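Esterase (uncultured bacterium pCosCE1, PDB 7ATL) hydrolyses carboxylic esters as a family VIII carboxylesterase with a beta-lactamase fold, and shows promiscuous acyltransferase activity. Local coordinates at residues S65-M78 and Y171-E183. Residues are numbered along the deposited sequence; the frame is centred on the assembly and turned at random.
Sequences SVSKPYITLAAMRM and YSLAIDVLGAVLE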
ATOM      1  N   SER A  65       3.587   0.761  -0.012  1.00 28.98           N
ATOM      2  CA  SER A  65       2.227   1.116  -0.505  1.00 29.92           C
ATOM      3  C   SER A  65       1.110   0.486   0.334  1.00 27.34           C
ATOM      4  O   SER A  65      -0.042   0.859   0.130  1.00 25.78           O
ATOM      5  CB  SER A  65       2.053   0.782  -1.930  1.00 31.59           C
ATOM      6  OG  SER A  65       2.830   1.654  -2.734  1.00 33.36           O
ATOM      7  N   VAL A  66       1.412  -0.375   1.297  1.00 25.78           N
ATOM      8  CA  VAL A  66       0.356  -0.818   2.247  1.00 25.09           C
ATOM      9  C   VAL A  66      -0.055   0.379   3.105  1.00 23.31           C
ATOM     10  O   VAL A  66      -1.114   0.293   3.733  1.00 25.25           O
ATOM     11  CB  VAL A  66       0.762  -2.055   3.067  1.00 24.16           C
ATOM     12  CG1 VAL A  66      -0.318  -2.453   4.063  1.00 23.72           C
ATOM     13  CG2 VAL A  66       1.087  -3.207   2.139  1.00 23.74           C
ATOM     14  N   SER A  67       0.681   1.482   3.039  1.00 24.46           N
ATOM     15  CA  SER A  67       0.310   2.800   3.634  1.00 26.49           C
ATOM     16  C   SER A  67      -0.984   3.355   2.998  1.00 25.77           C
ATOM     17  O   SER A  67      -1.752   4.055   3.689  1.00 25.79           O
ATOM     18  CB  SER A  67       1.456   3.817   3.504  1.00 28.10           C
ATOM     19  OG  SER A  67       2.707   3.324   3.998  1.00 27.90           O
ATOM     20  N   LYS A  68      -1.218   3.092   1.717  1.00 24.33           N
ATOM     21  CA  LYS A  68      -2.314   3.725   0.928  1.00 25.44           C
ATOM     22  C   LYS A  68      -3.705   3.381   1.472  1.00 25.38           C
ATOM     23  O   LYS A  68      -4.533   4.278   1.667  1.00 24.92           O
ATOM     24  CB  LYS A  68      -2.138   3.345  -0.545  1.00 25.61           C
ATOM     25  CG  LYS A  68      -0.918   4.012  -1.149  1.00 25.57           C
ATOM     26  CD  LYS A  68      -0.694   3.705  -2.584  1.00 26.58           C
ATOM     27  CE  LYS A  68       0.281   4.698  -3.202  1.00 27.80           C
ATOM     28  NZ  LYS A  68       1.694   4.342  -2.916  1.00 26.81           N
ATOM     29  N   PRO A  69      -4.073   2.091   1.662  1.00 25.42           N
ATOM     30  CA  PRO A  69      -5.412   1.762   2.148  1.00 26.37           C
ATOM     31  C   PRO A  69      -5.672   2.341   3.547  1.00 26.43           C
ATOM     32  O   PRO A  69      -6.788   2.760   3.788  1.00 26.82           O
ATOM     33  CB  PRO A  69      -5.495   0.238   2.095  1.00 24.06           C
ATOM     34  CG  PRO A  69      -4.072  -0.202   1.989  1.00 25.14           C
ATOM     35  CD  PRO A  69      -3.318   0.898   1.284  1.00 24.23           C
ATOM     36  N   TYR A  70      -4.630   2.406   4.383  1.00 25.93           N
ATOM     37  CA  TYR A  70      -4.650   3.097   5.696  1.00 24.93           C
ATOM     38  C   TYR A  70      -5.120   4.549   5.531  1.00 25.52           C
ATOM     39  O   TYR A  70      -6.047   4.962   6.254  1.00 24.77           O
ATOM     40  CB  TYR A  70      -3.284   2.994   6.377  1.00 23.40           C
ATOM     41  CG  TYR A  70      -3.128   1.763   7.238  1.00 23.75           C
ATOM     42  CD1 TYR A  70      -4.017   1.486   8.258  1.00 23.07           C
ATOM     43  CD2 TYR A  70      -2.107   0.857   7.019  1.00 23.46           C
ATOM     44  CE1 TYR A  70      -3.884   0.366   9.056  1.00 22.54           C
ATOM     45  CE2 TYR A  70      -1.956  -0.274   7.798  1.00 22.22           C
ATOM     46  CZ  TYR A  70      -2.844  -0.510   8.826  1.00 22.76           C
ATOM     47  OH  TYR A  70      -2.707  -1.617   9.594  1.00 23.07           O
ATOM     48  N   ILE A  71      -4.499   5.323   4.634  1.00 26.69           N
ATOM     49  CA  ILE A  71      -4.765   6.788   4.538  1.00 26.39           C
ATOM     50  C   ILE A  71      -6.025   6.998   3.693  1.00 27.54           C
ATOM     51  O   ILE A  71      -6.782   7.969   3.990  1.00 28.27           O
ATOM     52  CB  ILE A  71      -3.546   7.567   4.024  1.00 26.78           C
ATOM     53  CG1 ILE A  71      -2.307   7.295   4.874  1.00 26.58           C
ATOM     54  CG2 ILE A  71      -3.851   9.056   3.958  1.00 27.57           C
ATOM     55  CD1 ILE A  71      -2.442   7.723   6.307  1.00 26.69           C
ATOM     56  N   THR A  72      -6.279   6.113   2.725  1.00 25.60           N
ATOM     57  CA  THR A  72      -7.577   6.070   2.007  1.00 25.91           C
ATOM     58  C   THR A  72      -8.703   5.880   3.039  1.00 26.39           C
ATOM     59  O   THR A  72      -9.701   6.624   2.967  1.00 26.46           O
ATOM     60  CB  THR A  72      -7.578   4.989   0.925  1.00 24.84           C
ATOM     61  OG1 THR A  72      -6.551   5.330  -0.008  1.00 21.70           O
ATOM     62  CG2 THR A  72      -8.922   4.859   0.238  1.00 23.96           C
ATOM     63  N   LEU A  73      -8.539   4.962   3.998  1.00 26.92           N
ATOM     64  CA  LEU A  73      -9.539   4.752   5.084  1.00 26.12           C
ATOM     65  C   LEU A  73      -9.744   6.052   5.868  1.00 25.87           C
ATOM     66  O   LEU A  73     -10.895   6.357   6.162  1.00 26.74           O
ATOM     67  CB  LEU A  73      -9.152   3.637   6.065  1.00 25.68           C
ATOM     68  CG  LEU A  73     -10.154   3.480   7.216  1.00 25.47           C
ATOM     69  CD1 LEU A  73     -11.561   3.338   6.663  1.00 26.82           C
ATOM     70  CD2 LEU A  73      -9.834   2.303   8.098  1.00 26.10           C
ATOM     71  N   ALA A  74      -8.682   6.766   6.237  1.00 25.72           N
ATOM     72  CA  ALA A  74      -8.802   8.020   7.013  1.00 25.49           C
ATOM     73  C   ALA A  74      -9.701   9.001   6.242  1.00 25.18           C
ATOM     74  O   ALA A  74     -10.631   9.557   6.852  1.00 26.36           O
ATOM     75  CB  ALA A  74      -7.435   8.584   7.295  1.00 25.70           C
ATOM     76  N   ALA A  75      -9.444   9.180   4.947  1.00 24.46           N
ATOM     77  CA  ALA A  75     -10.204  10.054   4.025  1.00 24.96           C
ATOM     78  C   ALA A  75     -11.671   9.617   3.932  1.00 25.39           C
ATOM     79  O   ALA A  75     -12.557  10.498   3.970  1.00 23.58           O
ATOM     80  CB  ALA A  75      -9.586  10.010   2.648  1.00 25.29           C
ATOM     81  N   MET A  76     -11.920   8.322   3.721  1.00 25.96           N
ATOM     82  CA  MET A  76     -13.297   7.819   3.525  1.00 26.76           C
ATOM     83  C   MET A  76     -14.111   8.054   4.801  1.00 26.99           C
ATOM     84  O   MET A  76     -15.330   8.374   4.710  1.00 28.47           O
ATOM     85  CB  MET A  76     -13.304   6.339   3.173  1.00 27.48           C
ATOM     86  CG  MET A  76     -12.803   6.055   1.777  1.00 29.49           C
ATOM     87  SD  MET A  76     -13.433   7.112   0.473  1.00 29.11           S
ATOM     88  CE  MET A  76     -15.192   6.836   0.657  1.00 29.35           C
ATOM     89  N   ARG A  77     -13.473   7.959   5.954  1.00 26.76           N
ATOM     90  CA  ARG A  77     -14.154   8.274   7.231  1.00 28.53           C
ATOM     91  C   ARG A  77     -14.487   9.768   7.265  1.00 28.03           C
ATOM     92  O   ARG A  77     -15.601  10.115   7.706  1.00 28.61           O
ATOM     93  CB  ARG A  77     -13.323   7.826   8.434  1.00 27.88           C
ATOM     94  CG  ARG A  77     -13.290   6.318   8.587  1.00 28.08           C
ATOM     95  CD  ARG A  77     -12.810   5.942   9.965  1.00 30.15           C
ATOM     96  NE  ARG A  77     -13.892   6.154  10.896  1.00 32.08           N
ATOM     97  CZ  ARG A  77     -13.829   6.864  12.012  1.00 33.63           C
ATOM     98  NH1 ARG A  77     -12.695   7.428  12.398  1.00 36.46           N
ATOM     99  NH2 ARG A  77     -14.918   6.996  12.746  1.00 32.39           N
ATOM    100  N   MET A  78     -13.568  10.620   6.825  1.00 27.45           N
ATOM    101  CA  MET A  78     -13.761  12.090   6.901  1.00 27.73           C
ATOM    102  C   MET A  78     -14.906  12.429   5.949  1.00 28.26           C
ATOM    103  O   MET A  78     -15.702  13.330   6.246  1.00 27.60           O
ATOM    104  CB  MET A  78     -12.492  12.850   6.511  1.00 26.85           C
ATOM    105  CG  MET A  78     -11.575  13.106   7.674  1.00 28.71           C
ATOM    106  SD  MET A  78      -9.987  13.743   7.110  1.00 29.90           S
ATOM    107  CE  MET A  78      -9.142  14.002   8.666  1.00 33.87           C
ATOM    108  N   TYR A 171      -0.374   5.116 -11.499  1.00 22.45           N
ATOM    109  CA  TYR A 171       0.033   4.922 -10.091  1.00 23.69           C
ATOM    110  C   TYR A 171       0.894   6.109  -9.689  1.00 24.47           C
ATOM    111  O   TYR A 171       1.782   6.462 -10.454  1.00 26.24           O
ATOM    112  CB  TYR A 171       0.784   3.609  -9.917  1.00 23.58           C
ATOM    113  CG  TYR A 171       0.877   3.151  -8.496  1.00 23.59           C
ATOM    114  CD1 TYR A 171      -0.230   3.129  -7.666  1.00 24.61           C
ATOM    115  CD2 TYR A 171       2.069   2.689  -7.997  1.00 25.49           C
ATOM    116  CE1 TYR A 171      -0.149   2.686  -6.358  1.00 25.00           C
ATOM    117  CE2 TYR A 171       2.175   2.254  -6.687  1.00 27.07           C
ATOM    118  CZ  TYR A 171       1.064   2.245  -5.866  1.00 26.89           C
ATOM    119  OH  TYR A 171       1.203   1.785  -4.592  1.00 28.24           O
ATOM    120  N   SER A 172       0.630   6.709  -8.533  1.00 24.55           N
ATOM    121  CA  SER A 172       1.060   8.100  -8.309  1.00 23.27           C
ATOM    122  C   SER A 172       1.330   8.410  -6.836  1.00 23.82           C
ATOM    123  O   SER A 172       0.994   7.635  -5.941  1.00 22.80           O
ATOM    124  CB  SER A 172       0.043   9.034  -8.890  1.00 24.09           C
ATOM    125  OG  SER A 172      -1.061   9.175  -8.014  1.00 26.41           O
ATOM    126  N   LEU A 173       1.941   9.571  -6.642  1.00 25.35           N
ATOM    127  CA  LEU A 173       2.066  10.286  -5.357  1.00 24.00           C
ATOM    128  C   LEU A 173       0.717  10.826  -4.881  1.00 21.96           C
ATOM    129  O   LEU A 173       0.735  11.611  -3.940  1.00 19.95           O
ATOM    130  CB  LEU A 173       3.038  11.438  -5.598  1.00 25.50           C
ATOM    131  CG  LEU A 173       4.516  11.057  -5.532  1.00 25.70           C
ATOM    132  CD1 LEU A 173       5.381  12.182  -6.098  1.00 26.27           C
ATOM    133  CD2 LEU A 173       4.902  10.732  -4.096  1.00 24.25           C
ATOM    134  N   ALA A 174      -0.405  10.419  -5.469  1.00 20.79           N
ATOM    135  CA  ALA A 174      -1.716  11.021  -5.131  1.00 21.89           C
ATOM    136  C   ALA A 174      -2.008  10.858  -3.642  1.00 20.48           C
ATOM    137  O   ALA A 174      -2.660  11.755  -3.081  1.00 19.38           O
ATOM    138  CB  ALA A 174      -2.840  10.435  -5.956  1.00 22.64           C
ATOM    139  N   ILE A 175      -1.613   9.744  -3.034  1.00 21.75           N
ATOM    140  CA  ILE A 175      -2.015   9.458  -1.622  1.00 24.09           C
ATOM    141  C   ILE A 175      -1.130  10.300  -0.685  1.00 24.08           C
ATOM    142  O   ILE A 175      -1.601  10.633   0.410  1.00 23.66           O
ATOM    143  CB  ILE A 175      -2.035   7.943  -1.302  1.00 24.09           C
ATOM    144  CG1 ILE A 175      -2.933   7.174  -2.268  1.00 26.40           C
ATOM    145  CG2 ILE A 175      -2.481   7.686   0.131  1.00 24.76           C
ATOM    146  CD1 ILE A 175      -4.350   7.717  -2.343  1.00 28.44           C
ATOM    147  N   ASP A 176       0.075  10.675  -1.118  1.00 23.90           N
ATOM    148  CA  ASP A 176       0.938  11.621  -0.368  1.00 25.15           C
ATOM    149  C   ASP A 176       0.230  12.975  -0.363  1.00 26.31           C
ATOM    150  O   ASP A 176       0.192  13.634   0.716  1.00 28.13           O
ATOM    151  CB  ASP A 176       2.362  11.703  -0.933  1.00 25.34           C
ATOM    152  CG  ASP A 176       3.176  10.420  -0.794  1.00 25.85           C
ATOM    153  OD1 ASP A 176       2.680   9.363  -1.257  1.00 25.61           O
ATOM    154  OD2 ASP A 176       4.306  10.487  -0.227  1.00 25.62           O
ATOM    155  N   VAL A 177      -0.344  13.364  -1.504  1.00 25.05           N
ATOM    156  CA  VAL A 177      -1.140  14.621  -1.612  1.00 26.82           C
ATOM    157  C   VAL A 177      -2.366  14.514  -0.687  1.00 27.87           C
ATOM    158  O   VAL A 177      -2.610  15.467   0.078  1.00 28.16           O
ATOM    159  CB  VAL A 177      -1.512  14.950  -3.072  1.00 27.43           C
ATOM    160  CG1 VAL A 177      -2.346  16.219  -3.157  1.00 27.10           C
ATOM    161  CG2 VAL A 177      -0.269  15.089  -3.940  1.00 27.78           C
ATOM    162  N   LEU A 178      -3.068  13.374  -0.703  1.00 28.10           N
ATOM    163  CA  LEU A 178      -4.289  13.152   0.105  1.00 27.28           C
ATOM    164  C   LEU A 178      -3.958  13.380   1.580  1.00 26.92           C
ATOM    165  O   LEU A 178      -4.730  14.074   2.273  1.00 27.39           O
ATOM    166  CB  LEU A 178      -4.814  11.738  -0.151  1.00 28.18           C
ATOM    167  CG  LEU A 178      -6.128  11.387   0.557  1.00 29.26           C
ATOM    168  CD1 LEU A 178      -7.267  12.324   0.171  1.00 27.57           C
ATOM    169  CD2 LEU A 178      -6.491   9.950   0.257  1.00 29.03           C
ATOM    170  N   GLY A 179      -2.823  12.853   2.031  1.00 27.12           N
ATOM    171  CA  GLY A 179      -2.328  13.019   3.412  1.00 26.31           C
ATOM    172  C   GLY A 179      -2.299  14.475   3.830  1.00 25.51           C
ATOM    173  O   GLY A 179      -2.828  14.800   4.905  1.00 23.68           O
ATOM    174  N   ALA A 180      -1.728  15.333   2.985  1.00 25.38           N
ATOM    175  CA  ALA A 180      -1.658  16.785   3.242  1.00 26.25           C
ATOM    176  C   ALA A 180      -3.075  17.369   3.236  1.00 24.07           C
ATOM    177  O   ALA A 180      -3.393  18.182   4.109  1.00 21.75           O
ATOM    178  CB  ALA A 180      -0.747  17.446   2.237  1.00 28.24           C
ATOM    179  N   VAL A 181      -3.930  16.954   2.314  1.00 23.03           N
ATOM    180  CA  VAL A 181      -5.344  17.418   2.364  1.00 24.73           C
ATOM    181  C   VAL A 181      -5.930  17.056   3.734  1.00 25.50           C
ATOM    182  O   VAL A 181      -6.531  17.929   4.379  1.00 27.13           O
ATOM    183  CB  VAL A 181      -6.206  16.827   1.238  1.00 23.78           C
ATOM    184  CG1 VAL A 181      -7.687  17.072   1.506  1.00 23.64           C
ATOM    185  CG2 VAL A 181      -5.794  17.358  -0.121  1.00 23.11           C
ATOM    186  N   LEU A 182      -5.773  15.813   4.163  1.00 25.22           N
ATOM    187  CA  LEU A 182      -6.343  15.339   5.448  1.00 27.16           C
ATOM    188  C   LEU A 182      -5.860  16.214   6.621  1.00 27.97           C
ATOM    189  O   LEU A 182      -6.681  16.505   7.528  1.00 31.01           O
ATOM    190  CB  LEU A 182      -5.938  13.874   5.617  1.00 28.80           C
ATOM    191  CG  LEU A 182      -6.978  12.839   5.215  1.00 28.48           C
ATOM    192  CD1 LEU A 182      -7.672  13.193   3.915  1.00 28.09           C
ATOM    193  CD2 LEU A 182      -6.359  11.467   5.146  1.00 28.76           C
ATOM    194  N   GLU A 183      -4.591  16.643   6.617  1.00 29.42           N
ATOM    195  CA  GLU A 183      -4.031  17.592   7.629  1.00 28.34           C
ATOM    196  C   GLU A 183      -4.870  18.878   7.653  1.00 26.36           C
ATOM    197  O   GLU A 183      -5.221  19.350   8.743  1.00 26.76           O
ATOM    198  CB  GLU A 183      -2.577  17.973   7.338  1.00 29.00           C
ATOM    199  CG  GLU A 183      -1.596  16.836   7.517  1.00 30.86           C
ATOM    200  CD  GLU A 183      -0.139  17.214   7.299  1.00 33.00           C
ATOM    201  OE1 GLU A 183       0.123  18.142   6.465  1.00 28.96           O
ATOM    202  OE2 GLU A 183       0.741  16.568   7.963  1.00 31.93           O
TER
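Lys68 NZ lies 3.1 Å from Tyr171 OH and is gripped, from beyond the two segments, by hydrogen bonds to Tyr123 OH and Gly264 O. Ser65 and Lys68 fit the SxxK motif of this beta-lactamase-like family; Ser65 is probably the nucleophile, and Tyr171 probably corresponds to the active-site tyrosine of class C enzymes. The extended lysine chain bends at its last torsion (chi4 82°), turning NZ towards the hydroxyls of Ser65 and Tyr171. Ser65 OG and Tyr171 OH pair at the ring edge in a very short hydrogen bond, 2.5 Å, a doubtful length because the place of OG is less sure. A pentaethylene glycol, probably from the crystallisation liquor, also appears hydrogen-bonded to this OG. Tyr171 OH is further tied to Trp339 NE1.

Behind this polar cluster, helices 67-78 and 174-183 run 37° apart, their axes 10.0 Å from each other at closest approach. Ile175 packs against the stem of the lysine, its CG1 3.9 Å from Lys68 CG, while CG2 meets Ile71 CB. Farther along, Leu182 enters as a knob among Ile71, Ala74, Ala75 and Met78. Its CD2 reaches Ile71 CG2 at 3.7 Å, and Met78 SD sits 3.7 Å from Leu182 CG.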